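Local coordinates for Lin2118 protein (Listeria innocua, PDB 3OOU) that is probably a DNA-binding transcription factor, represented here by its C-terminal AraC-type helix-turn-helix domain, at residues A[62-65]-A[66-70]. Residues are numbered along the deposited sequence; the frame is centred on the assembly and turned at random.
Sequences AKEE and LLQTK
E65 and T69 meet one turn apart where helix 50-68 runs out. The T69 hydroxyl OG1 gives a hydrogen bond of 2.8 Å to E65 O, and T69 N reaches the same oxygen at 3.1 Å from the opposite face of its carbonyl plane, so one residue grips this carbonyl twice. The hydroxyl bond depends on chi1 of T69 (72°), which sets OG1 between its own N and carbonyl carbon and turns CG2 toward the E65 carboxylate, 3.4 Å from OE1. The E65 side chain crosses that of T69 at a slant to bring OE1 to the threonine methyl; OE1 also has a long, weak ion pair with K79.

On the outer face, E64 and Q68 pair in the i, i+4 manner, in one of two conformers modelled for E64, so the pairing is probably part-time. Both chains bend at chi2 to bring their ends together. Q68 NE2 donates to E64 OE2 over 2.9 Å, fairly straight at 164°. The acceptor lies near the amide plane, but the donor comes from above the carboxylate plane, the two planes being 43° apart.

L66 is buried against F92 and I76, while L67, partly exposed, packs on Y103 and H107. R104 hydrogen-bonds L66 O and T69 O, tying the helix end to helix 100-107. Threonine side-chain bonding to the i-4 carbonyl here finishes a long helix of the all-helical AraC-type helix-turn-helix domain.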
loop_
_atom_site.group_PDB
_atom_site.type_symbol
_atom_site.label_atom_id
_atom_site.label_comp_id
_atom_site.label_asym_id
_atom_site.label_seq_id
_atom_site.Cartn_x
_atom_site.Cartn_y
_atom_site.Cartn_z
ATOM N N ALA A 62 -3.402 -3.790 6.850
ATOM C CA ALA A 62 -4.473 -4.779 6.726
ATOM C C ALA A 62 -4.290 -5.926 7.703
ATOM O O ALA A 62 -5.255 -6.373 8.323
ATOM C CB ALA A 62 -4.551 -5.309 5.295
ATOM N N LYS A 63 -3.053 -6.393 7.840
ATOM C CA LYS A 63 -2.785 -7.557 8.679
ATOM C C LYS A 63 -3.032 -7.270 10.161
ATOM O O LYS A 63 -3.443 -8.162 10.901
ATOM C CB LYS A 63 -1.395 -8.143 8.408
ATOM C CG LYS A 63 -0.225 -7.429 9.041
ATOM C CD LYS A 63 1.075 -8.001 8.496
ATOM C CE LYS A 63 2.282 -7.523 9.275
ATOM N NZ LYS A 63 3.540 -7.967 8.597
ATOM N N GLU A 64 -2.810 -6.024 10.584
ATOM C CA GLU A 64 -3.115 -5.668 11.958
ATOM C C GLU A 64 -4.621 -5.471 12.135
ATOM O O GLU A 64 -5.182 -5.910 13.136
ATOM C CB GLU A 64 -2.323 -4.437 12.399
ATOM C CG GLU A 64 -2.506 -4.084 13.865
ATOM C CD GLU A 64 -1.955 -5.122 14.817
ATOM O OE1 GLU A 64 -1.293 -6.080 14.366
ATOM O OE2 GLU A 64 -2.179 -4.967 16.034
ATOM N N GLU A 65 -5.276 -4.848 11.154
ATOM C CA GLU A 65 -6.713 -4.615 11.231
ATOM C C GLU A 65 -7.495 -5.939 11.297
ATOM O O GLU A 65 -8.519 -6.033 11.982
ATOM C CB GLU A 65 -7.157 -3.731 10.055
ATOM C CG GLU A 65 -8.612 -3.261 10.096
ATOM C CD GLU A 65 -8.892 -2.160 11.100
ATOM O OE1 GLU A 65 -10.086 -1.902 11.340
ATOM O OE2 GLU A 65 -7.951 -1.536 11.640
ATOM N N LEU A 66 -6.978 -6.965 10.624
ATOM C CA LEU A 66 -7.593 -8.297 10.609
ATOM C C LEU A 66 -7.553 -8.975 11.969
ATOM O O LEU A 66 -8.360 -9.864 12.260
ATOM C CB LEU A 66 -6.895 -9.200 9.593
ATOM C CG LEU A 66 -7.280 -8.981 8.134
ATOM C CD1 LEU A 66 -6.262 -9.661 7.249
ATOM C CD2 LEU A 66 -8.691 -9.509 7.862
ATOM N N LEU A 67 -6.596 -8.575 12.795
ATOM C CA LEU A 67 -6.449 -9.184 14.107
ATOM C C LEU A 67 -7.121 -8.343 15.178
ATOM O O LEU A 67 -7.598 -8.873 16.184
ATOM C CB LEU A 67 -4.971 -9.390 14.435
ATOM C CG LEU A 67 -4.147 -10.166 13.403
ATOM C CD1 LEU A 67 -2.726 -10.329 13.897
ATOM C CD2 LEU A 67 -4.776 -11.533 13.086
ATOM N N GLN A 68 -7.164 -7.035 14.958
ATOM C CA GLN A 68 -7.723 -6.127 15.951
ATOM C C GLN A 68 -9.236 -6.044 15.890
ATOM O O GLN A 68 -9.875 -5.632 16.853
ATOM C CB GLN A 68 -7.108 -4.728 15.827
ATOM C CG GLN A 68 -5.653 -4.644 16.271
ATOM C CD GLN A 68 -5.425 -5.064 17.719
ATOM O OE1 GLN A 68 -6.337 -5.036 18.555
ATOM N NE2 GLN A 68 -4.193 -5.458 18.020
ATOM N N THR A 69 -9.806 -6.430 14.752
ATOM C CA THR A 69 -11.248 -6.359 14.559
ATOM C C THR A 69 -11.785 -7.683 14.045
ATOM O O THR A 69 -11.034 -8.534 13.570
ATOM C CB THR A 69 -11.650 -5.250 13.549
ATOM O OG1 THR A 69 -11.282 -5.650 12.223
ATOM C CG2 THR A 69 -10.985 -3.915 13.892
ATOM N N LYS A 70 -13.100 -7.842 14.144
ATOM C CA LYS A 70 -13.795 -8.947 13.500
ATOM C C LYS A 70 -14.584 -8.419 12.312
ATOM O O LYS A 70 -15.524 -9.064 11.827
ATOM C CB LYS A 70 -14.704 -9.662 14.499
ATOM C CG LYS A 70 -13.944 -10.593 15.423
ATOM C CD LYS A 70 -14.832 -11.143 16.536
ATOM C CE LYS A 70 -14.286 -12.464 17.073
ATOM N NZ LYS A 70 -12.854 -12.383 17.505
#